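Local coordinates for protein glycoside Hydrolase (Bacteroides plebeius, PDB 5T3B) that is a family 50 glycoside hydrolase from a gut bacterium and probably cleaves glycosidic bonds in polysaccharides such as agarose, at residues P64-Y69 and Y473-Y478; Y69-K74 and M465-W470. All coordinates share one frame; numbering follows the deposited sequence.

Contact 1 (P64-Y69 and Y473-Y478); sequences PYLVGY and YNLIDY
The hydroxyl of Y478 donates to the backbone carbonyl of V67, OH to O 2.7 Å, coming from above the carbonyl plane rather than within it. That carbonyl belongs to the type II turn from L66 to Y69, in which G68 adopts a positive phi (93°) that would jam a beta carbon against the preceding carbonyl oxygen. With CG anti to the backbone N (chi1 162°), the Y478 ring extends to 64-69 and puts its hydroxyl at the turn. One face of this ring receives Y69 CB, 3.9 Å from the centroid. The Y69 ring then turns its edge toward the face of the Y478 ring in an edge-to-face pair, planes 61° apart. L475 seats its CD2 methyl almost squarely over the centre of the Y69 ring, 3.6 Å from the centroid, and L66 CD1 meets L475 CD2 at 3.9 Å. K38 adds a cation-pi contact to Y478. Replacing Y478 with an alanine would probably leave the V67 carbonyl without this donor and open a gap next to Y69 CB. The arrangement is a type II beta turn, glycine at its third position, in the loop after strand 56-60, docked by a tyrosine hydroxyl on the chain's last helix, 472-480.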
ATOM      1  N   PRO A  64     -12.327  20.430  -6.371  1.00 11.82           N
ATOM      2  CA  PRO A  64     -12.934  21.662  -6.898  1.00 13.60           C
ATOM      3  C   PRO A  64     -12.485  22.937  -6.217  1.00 13.05           C
ATOM      4  O   PRO A  64     -12.682  24.013  -6.778  1.00 16.25           O
ATOM      5  CB  PRO A  64     -14.418  21.404  -6.638  1.00 14.51           C
ATOM      6  CG  PRO A  64     -14.572  19.940  -6.671  1.00 13.19           C
ATOM      7  CD  PRO A  64     -13.372  19.456  -5.982  1.00 12.05           C
ATOM      8  N   TYR A  65     -11.886  22.838  -5.025  1.00 12.80           N
ATOM      9  CA  TYR A  65     -11.591  23.996  -4.206  1.00 13.21           C
ATOM     10  C   TYR A  65     -10.114  24.235  -4.002  1.00 16.02           C
ATOM     11  O   TYR A  65      -9.693  24.938  -3.089  1.00 17.15           O
ATOM     12  CB  TYR A  65     -12.365  23.865  -2.876  1.00 14.28           C
ATOM     13  CG  TYR A  65     -13.896  23.922  -3.040  1.00 13.32           C
ATOM     14  CD1 TYR A  65     -14.494  24.679  -4.028  1.00 14.29           C
ATOM     15  CD2 TYR A  65     -14.717  23.187  -2.180  1.00 12.99           C
ATOM     16  CE1 TYR A  65     -15.870  24.743  -4.160  1.00 15.08           C
ATOM     17  CE2 TYR A  65     -16.088  23.276  -2.278  1.00 13.32           C
ATOM     18  CZ  TYR A  65     -16.663  24.067  -3.273  1.00 15.20           C
ATOM     19  OH  TYR A  65     -18.021  24.160  -3.339  1.00 15.95           O
ATOM     20  N   LEU A  66      -9.304  23.620  -4.847  1.00 14.07           N
ATOM     21  CA  LEU A  66      -7.884  23.952  -4.913  1.00 15.54           C
ATOM     22  C   LEU A  66      -7.651  25.243  -5.617  1.00 17.80           C
ATOM     23  O   LEU A  66      -8.115  25.435  -6.715  1.00 24.36           O
ATOM     24  CB  LEU A  66      -7.210  23.003  -5.823  1.00 19.52           C
ATOM     25  CG  LEU A  66      -7.068  21.702  -5.358  1.00 16.48           C
ATOM     26  CD1 LEU A  66      -5.948  20.929  -6.198  1.00 17.07           C
ATOM     27  CD2 LEU A  66      -6.696  21.601  -3.915  1.00 22.20           C
ATOM     28  N   VAL A  67      -6.997  26.184  -4.946  1.00 17.08           N
ATOM     29  CA  VAL A  67      -6.793  27.505  -5.564  1.00 18.33           C
ATOM     30  C   VAL A  67      -5.689  27.407  -6.625  1.00 16.20           C
ATOM     31  O   VAL A  67      -4.578  26.930  -6.333  1.00 17.39           O
ATOM     32  CB  VAL A  67      -6.427  28.572  -4.481  1.00 19.97           C
ATOM     33  CG1 VAL A  67      -6.042  29.912  -5.111  1.00 23.78           C
ATOM     34  CG2 VAL A  67      -7.575  28.723  -3.473  1.00 23.66           C
ATOM     35  N   GLY A  68      -5.981  27.841  -7.838  1.00 17.13           N
ATOM     36  CA  GLY A  68      -4.998  27.854  -8.896  1.00 17.96           C
ATOM     37  C   GLY A  68      -5.018  26.607  -9.734  1.00 16.79           C
ATOM     38  O   GLY A  68      -4.140  26.474 -10.576  1.00 18.12           O
ATOM     39  N   TYR A  69      -5.941  25.673  -9.485  1.00 15.93           N
ATOM     40  CA  TYR A  69      -6.060  24.458 -10.274  1.00 14.44           C
ATOM     41  C   TYR A  69      -7.496  24.347 -10.716  1.00 14.16           C
ATOM     42  O   TYR A  69      -8.403  24.464  -9.873  1.00 16.48           O
ATOM     43  CB  TYR A  69      -5.711  23.230  -9.450  1.00 12.93           C
ATOM     44  CG  TYR A  69      -5.875  21.985 -10.279  1.00 11.57           C
ATOM     45  CD1 TYR A  69      -4.940  21.602 -11.191  1.00 14.05           C
ATOM     46  CD2 TYR A  69      -7.020  21.219 -10.176  1.00 12.26           C
ATOM     47  CE1 TYR A  69      -5.144  20.515 -12.018  1.00 13.87           C
ATOM     48  CE2 TYR A  69      -7.250  20.124 -11.006  1.00 11.34           C
ATOM     49  CZ  TYR A  69      -6.338  19.757 -11.918  1.00 11.45           C
ATOM     50  OH  TYR A  69      -6.586  18.711 -12.763  1.00 12.07           O
ATOM     51  N   TYR A 473      -1.419  13.198 -13.143  1.00  9.57           N
ATOM     52  CA  TYR A 473      -0.206  13.675 -13.788  1.00  9.96           C
ATOM     53  C   TYR A 473      -0.170  15.216 -13.855  1.00 10.16           C
ATOM     54  O   TYR A 473       0.850  15.844 -13.617  1.00 11.53           O
ATOM     55  CB  TYR A 473      -0.042  13.033 -15.172  1.00  9.94           C
ATOM     56  CG  TYR A 473       0.016  11.526 -15.130  1.00 10.36           C
ATOM     57  CD1 TYR A 473       1.131  10.864 -14.632  1.00  9.02           C
ATOM     58  CD2 TYR A 473      -1.059  10.745 -15.481  1.00 10.14           C
ATOM     59  CE1 TYR A 473       1.209   9.473 -14.597  1.00  9.06           C
ATOM     60  CE2 TYR A 473      -1.027   9.375 -15.423  1.00 10.30           C
ATOM     61  CZ  TYR A 473       0.102   8.714 -14.947  1.00  9.25           C
ATOM     62  OH  TYR A 473       0.220   7.360 -14.872  1.00  9.72           O
ATOM     63  N   ASN A 474      -1.324  15.814 -14.177  1.00  9.98           N
ATOM     64  CA  ASN A 474      -1.356  17.280 -14.230  1.00 10.56           C
ATOM     65  C   ASN A 474      -1.454  17.935 -12.833  1.00 10.45           C
ATOM     66  O   ASN A 474      -0.969  19.044 -12.632  1.00 12.39           O
ATOM     67  CB  ASN A 474      -2.350  17.786 -15.224  1.00 11.87           C
ATOM     68  CG  ASN A 474      -3.792  17.546 -14.834  1.00 11.67           C
ATOM     69  OD1 ASN A 474      -4.293  18.152 -13.862  1.00 11.76           O
ATOM     70  ND2 ASN A 474      -4.452  16.663 -15.531  1.00 11.67           N
ATOM     71  N   LEU A 475      -1.983  17.193 -11.852  1.00 10.16           N
ATOM     72  CA  LEU A 475      -1.926  17.643 -10.487  1.00 11.03           C
ATOM     73  C   LEU A 475      -0.470  17.684  -9.976  1.00 10.16           C
ATOM     74  O   LEU A 475      -0.085  18.594  -9.239  1.00 11.06           O
ATOM     75  CB  LEU A 475      -2.803  16.785  -9.591  1.00 10.38           C
ATOM     76  CG  LEU A 475      -4.270  17.186  -9.649  1.00 10.12           C
ATOM     77  CD1 LEU A 475      -5.146  16.037  -9.132  1.00 10.59           C
ATOM     78  CD2 LEU A 475      -4.539  18.488  -8.889  1.00 11.35           C
ATOM     79  N   ILE A 476       0.265  16.639 -10.282  1.00  9.79           N
ATOM     80  CA  ILE A 476       1.685  16.603  -9.949  1.00 10.68           C
ATOM     81  C   ILE A 476       2.389  17.820 -10.553  1.00 10.52           C
ATOM     82  O   ILE A 476       3.238  18.418  -9.913  1.00 12.60           O
ATOM     83  CB  ILE A 476       2.296  15.242 -10.305  1.00 10.22           C
ATOM     84  CG1 ILE A 476       1.817  14.234  -9.263  1.00 10.72           C
ATOM     85  CG2 ILE A 476       3.827  15.330 -10.391  1.00 11.09           C
ATOM     86  CD1 ILE A 476       2.054  12.812  -9.698  1.00 13.06           C
ATOM     87  N   ASP A 477       2.098  18.105 -11.803  1.00 11.82           N
ATOM     88  CA  ASP A 477       2.720  19.279 -12.450  1.00 12.38           C
ATOM     89  C   ASP A 477       2.386  20.542 -11.648  1.00 13.28           C
ATOM     90  O   ASP A 477       3.253  21.405 -11.437  1.00 15.81           O
ATOM     91  CB  ASP A 477       2.271  19.455 -13.885  1.00 14.62           C
ATOM     92  CG  ASP A 477       2.834  18.427 -14.813  1.00 18.33           C
ATOM     93  OD1 ASP A 477       3.887  17.835 -14.543  1.00 25.60           O
ATOM     94  OD2 ASP A 477       2.164  18.196 -15.846  1.00 25.35           O
ATOM     95  N   TYR A 478       1.127  20.697 -11.265  1.00 13.10           N
ATOM     96  CA  TYR A 478       0.673  21.843 -10.441  1.00 13.16           C
ATOM     97  C   TYR A 478       1.397  21.931  -9.111  1.00 13.51           C
ATOM     98  O   TYR A 478       1.897  22.977  -8.733  1.00 14.35           O
ATOM     99  CB  TYR A 478      -0.846  21.754 -10.263  1.00 13.52           C
ATOM    100  CG  TYR A 478      -1.438  22.542  -9.145  1.00 13.83           C
ATOM    101  CD1 TYR A 478      -1.746  23.866  -9.284  1.00 15.85           C
ATOM    102  CD2 TYR A 478      -1.748  21.968  -7.934  1.00 14.64           C
ATOM    103  CE1 TYR A 478      -2.339  24.563  -8.247  1.00 15.68           C
ATOM    104  CE2 TYR A 478      -2.354  22.623  -6.915  1.00 15.78           C
ATOM    105  CZ  TYR A 478      -2.647  23.953  -7.030  1.00 14.08           C
ATOM    106  OH  TYR A 478      -3.257  24.614  -5.998  1.00 17.38           O
TER

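Contact 2 (Y69-K74 and M465-W470); sequences YEQQTK and MSDINW
D467 and W470 receive the loop that leads into helix 76-82, which passes the C-terminal part of helix 459-469; that helix follows strand 432-437 in what is probably the (beta/alpha)8 barrel expected of family 50. D467 comes first. Its OD1 accepts a nearly straight bond from Q71 NE2, 3.0 Å with an N-H...O angle of 164°, met from well above the carboxylate plane; amide and carboxylate are turned 63° apart. Q71 spans the distance as an extended chain, CG anti to its N (chi1 -178°), and its OE1 lies 3.4 Å from D467 CB. The same NE2 also donates to T73 O at 2.9 Å, so two bonds close to the amide plane fix the rotation of the group and fasten the loop to itself as well as to the helix. The other carboxylate oxygen, OD2, pairs with K463. One turn on, W470 brings its six-membered ring against the backbone: CZ3 touches K74 C at 3.5 Å, while T73 O lies at the ring edge, 3.6 Å from CE3. Its indole stacks on Y79 and its NE1 bonds to E158 O. Nearer the main chain, T73 CG2 packs on W470 CB at 3.8 Å. Beside that methyl, a water bridges the two segments, 2.7 Å from T73 OG1 and donating to W470 O at 2.8 Å.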
ATOM      1  N   TYR A  69      -5.941  25.673  -9.485  1.00 15.93           N
ATOM      2  CA  TYR A  69      -6.060  24.458 -10.274  1.00 14.44           C
ATOM      3  C   TYR A  69      -7.496  24.347 -10.716  1.00 14.16           C
ATOM      4  O   TYR A  69      -8.403  24.464  -9.873  1.00 16.48           O
ATOM      5  CB  TYR A  69      -5.711  23.230  -9.450  1.00 12.93           C
ATOM      6  CG  TYR A  69      -5.875  21.985 -10.279  1.00 11.57           C
ATOM      7  CD1 TYR A  69      -4.940  21.602 -11.191  1.00 14.05           C
ATOM      8  CD2 TYR A  69      -7.020  21.219 -10.176  1.00 12.26           C
ATOM      9  CE1 TYR A  69      -5.144  20.515 -12.018  1.00 13.87           C
ATOM     10  CE2 TYR A  69      -7.250  20.124 -11.006  1.00 11.34           C
ATOM     11  CZ  TYR A  69      -6.338  19.757 -11.918  1.00 11.45           C
ATOM     12  OH  TYR A  69      -6.586  18.711 -12.763  1.00 12.07           O
ATOM     13  N   GLU A  70      -7.715  24.042 -11.992  1.00 16.65           N
ATOM     14  CA  GLU A  70      -9.047  23.679 -12.487  1.00 17.22           C
ATOM     15  C   GLU A  70      -8.932  22.310 -13.155  1.00 15.56           C
ATOM     16  O   GLU A  70      -8.013  22.045 -13.858  1.00 15.99           O
ATOM     17  CB  GLU A  70      -9.608  24.718 -13.468  1.00 19.50           C
ATOM     18  CG  GLU A  70      -9.834  26.081 -12.779  1.00 23.13           C
ATOM     19  CD  GLU A  70     -10.893  26.067 -11.615  1.00 30.39           C
ATOM     20  OE1 GLU A  70     -11.919  25.275 -11.638  1.00 36.94           O
ATOM     21  OE2 GLU A  70     -10.691  26.855 -10.638  1.00 34.52           O
ATOM     22  N   GLN A  71      -9.908  21.454 -12.913  1.00 15.92           N
ATOM     23  CA  GLN A  71      -9.837  20.069 -13.411  1.00 14.28           C
ATOM     24  C   GLN A  71      -9.604  20.074 -14.919  1.00 14.02           C
ATOM     25  O   GLN A  71     -10.352  20.659 -15.669  1.00 16.80           O
ATOM     26  CB  GLN A  71     -11.063  19.303 -13.014  1.00 13.69           C
ATOM     27  CG  GLN A  71     -11.044  17.876 -13.453  1.00 13.71           C
ATOM     28  CD  GLN A  71     -12.118  17.019 -12.858  1.00 12.71           C
ATOM     29  OE1 GLN A  71     -12.650  17.273 -11.778  1.00 16.31           O
ATOM     30  NE2 GLN A  71     -12.392  15.922 -13.564  1.00 12.68           N
ATOM     31  N   GLN A  72      -8.557  19.370 -15.334  0.50 12.91           N
ATOM     32  CA  GLN A  72      -8.108  19.428 -16.701  0.50 14.73           C
ATOM     33  C   GLN A  72      -8.727  18.343 -17.565  0.50 14.73           C
ATOM     34  O   GLN A  72      -9.272  18.648 -18.631  0.50 19.12           O
ATOM     35  CB  GLN A  72      -6.599  19.430 -16.770  0.50 16.65           C
ATOM     36  CG  GLN A  72      -5.998  20.664 -16.113  0.50 18.74           C
ATOM     37  CD  GLN A  72      -4.504  20.723 -16.270  0.50 20.89           C
ATOM     38  OE1 GLN A  72      -3.939  19.983 -17.056  0.50 24.74           O
ATOM     39  NE2 GLN A  72      -3.861  21.608 -15.518  0.50 22.50           N
ATOM     40  N   THR A  73      -8.672  17.080 -17.096  1.00 12.84           N
ATOM     41  CA  THR A  73      -9.246  15.973 -17.782  1.00 13.00           C
ATOM     42  C   THR A  73     -10.619  15.769 -17.160  1.00 13.26           C
ATOM     43  O   THR A  73     -10.752  15.538 -15.945  1.00 13.03           O
ATOM     44  CB  THR A  73      -8.400  14.697 -17.603  1.00 13.81           C
ATOM     45  OG1 THR A  73      -7.128  14.956 -18.199  1.00 17.81           O
ATOM     46  CG2 THR A  73      -9.103  13.452 -18.231  1.00 14.52           C
ATOM     47  N   LYS A  74     -11.650  15.836 -18.012  1.00 15.82           N
ATOM     48  CA  LYS A  74     -13.040  15.967 -17.568  1.00 17.13           C
ATOM     49  C   LYS A  74     -13.953  14.801 -17.946  1.00 16.92           C
ATOM     50  O   LYS A  74     -15.096  14.761 -17.483  1.00 19.58           O
ATOM     51  CB  LYS A  74     -13.579  17.301 -18.061  1.00 20.44           C
ATOM     52  CG  LYS A  74     -12.762  18.576 -17.707  1.00 23.05           C
ATOM     53  CD  LYS A  74     -13.353  19.828 -18.385  1.00 28.44           C
ATOM     54  CE  LYS A  74     -12.492  21.103 -18.373  1.00 35.88           C
ATOM     55  NZ  LYS A  74     -11.086  20.947 -18.899  1.00 40.06           N
ATOM     56  N   MET A 465     -13.409   9.670  -7.170  1.00  8.25           N
ATOM     57  CA  MET A 465     -12.157   8.969  -7.446  1.00  8.51           C
ATOM     58  C   MET A 465     -11.640   9.277  -8.832  1.00  8.22           C
ATOM     59  O   MET A 465     -10.456   9.540  -9.024  1.00  9.02           O
ATOM     60  CB  MET A 465     -12.310   7.451  -7.321  1.00  9.02           C
ATOM     61  CG  MET A 465     -12.580   6.985  -5.921  1.00  8.87           C
ATOM     62  SD  MET A 465     -12.968   5.192  -6.009  1.00  9.30           S
ATOM     63  CE  MET A 465     -12.332   4.589  -4.478  1.00 11.11           C
ATOM     64  N   SER A 466     -12.557   9.258  -9.817  1.00  8.72           N
ATOM     65  CA  SER A 466     -12.203   9.474 -11.237  1.00  9.44           C
ATOM     66  C   SER A 466     -11.582  10.850 -11.385  1.00  8.88           C
ATOM     67  O   SER A 466     -10.591  11.035 -12.111  1.00  9.75           O
ATOM     68  CB  SER A 466     -13.461   9.385 -12.119  1.00 11.84           C
ATOM     69  OG  SER A 466     -14.031   8.096 -12.125  1.00 14.23           O
ATOM     70  N   ASP A 467     -12.194  11.878 -10.754  1.00  9.01           N
ATOM     71  CA  ASP A 467     -11.731  13.229 -10.942  1.00  9.68           C
ATOM     72  C   ASP A 467     -10.255  13.380 -10.509  1.00  9.57           C
ATOM     73  O   ASP A 467      -9.462  14.054 -11.165  1.00 10.43           O
ATOM     74  CB  ASP A 467     -12.622  14.225 -10.193  1.00 10.41           C
ATOM     75  CG  ASP A 467     -13.999  14.347 -10.825  1.00 12.30           C
ATOM     76  OD1 ASP A 467     -14.166  14.104 -12.063  1.00 13.76           O
ATOM     77  OD2 ASP A 467     -14.880  14.754 -10.036  1.00 13.47           O
ATOM     78  N   ILE A 468      -9.889  12.706  -9.402  1.00  8.98           N
ATOM     79  CA  ILE A 468      -8.472  12.653  -9.020  1.00  8.81           C
ATOM     80  C   ILE A 468      -7.637  11.795  -9.978  1.00  7.71           C
ATOM     81  O   ILE A 468      -6.608  12.212 -10.508  1.00  8.91           O
ATOM     82  CB  ILE A 468      -8.294  12.152  -7.568  1.00  8.97           C
ATOM     83  CG1 ILE A 468      -8.903  13.122  -6.574  1.00 10.13           C
ATOM     84  CG2 ILE A 468      -6.838  11.759  -7.267  1.00  9.12           C
ATOM     85  CD1 ILE A 468      -8.019  14.315  -6.315  1.00 11.56           C
ATOM     86  N   ASN A 469      -8.092  10.569 -10.149  1.00  8.10           N
ATOM     87  CA  ASN A 469      -7.267   9.558 -10.802  1.00  8.04           C
ATOM     88  C   ASN A 469      -6.951   9.928 -12.233  1.00  8.19           C
ATOM     89  O   ASN A 469      -5.855   9.676 -12.731  1.00  9.31           O
ATOM     90  CB  ASN A 469      -7.948   8.207 -10.787  1.00  8.57           C
ATOM     91  CG  ASN A 469      -8.025   7.621  -9.411  1.00  8.30           C
ATOM     92  OD1 ASN A 469      -7.437   8.066  -8.448  1.00  9.04           O
ATOM     93  ND2 ASN A 469      -8.778   6.515  -9.343  1.00  9.70           N
ATOM     94  N   TRP A 470      -7.924  10.555 -12.907  1.00  8.76           N
ATOM     95  CA  TRP A 470      -7.680  10.989 -14.293  1.00  9.66           C
ATOM     96  C   TRP A 470      -6.637  12.109 -14.386  1.00  9.50           C
ATOM     97  O   TRP A 470      -6.060  12.336 -15.433  1.00 11.01           O
ATOM     98  CB  TRP A 470      -8.949  11.574 -14.883  1.00 10.20           C
ATOM     99  CG  TRP A 470     -10.083  10.640 -15.108  1.00  9.70           C
ATOM    100  CD1 TRP A 470     -10.072   9.273 -15.166  1.00 10.08           C
ATOM    101  CD2 TRP A 470     -11.446  11.032 -15.340  1.00 10.78           C
ATOM    102  NE1 TRP A 470     -11.322   8.809 -15.450  1.00 10.53           N
ATOM    103  CE2 TRP A 470     -12.196   9.860 -15.545  1.00 10.55           C
ATOM    104  CE3 TRP A 470     -12.101  12.281 -15.364  1.00 12.94           C
ATOM    105  CZ2 TRP A 470     -13.595   9.904 -15.775  1.00 13.32           C
ATOM    106  CZ3 TRP A 470     -13.464  12.309 -15.563  1.00 14.78           C
ATOM    107  CH2 TRP A 470     -14.191  11.159 -15.758  1.00 14.66           C
TER
HETATM  108  O   HOH W   1      -5.555  12.731 -18.180  1.00 22.48           O

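Y69 joins the two contacts: it closes the turn of contact 1 and starts the loop segment of contact 2, and its OH takes a weak bond from Q72 N, within 69-74. The contact centres are about 9 Å apart. Helices 459-469 and 472-480 follow each other in the chain, and N471 between them touches Y69, Q71 and T73. Because 64-69 and 69-74 share Y69, one connection runs past both helices. Contact 2 is nested within the chain span closed by contact 1. Their centres lie about 24 Å and 22 Å from the centre of the chain, for contacts 1 and 2 respectively, and together they bring the chain's early part against its C-terminal end.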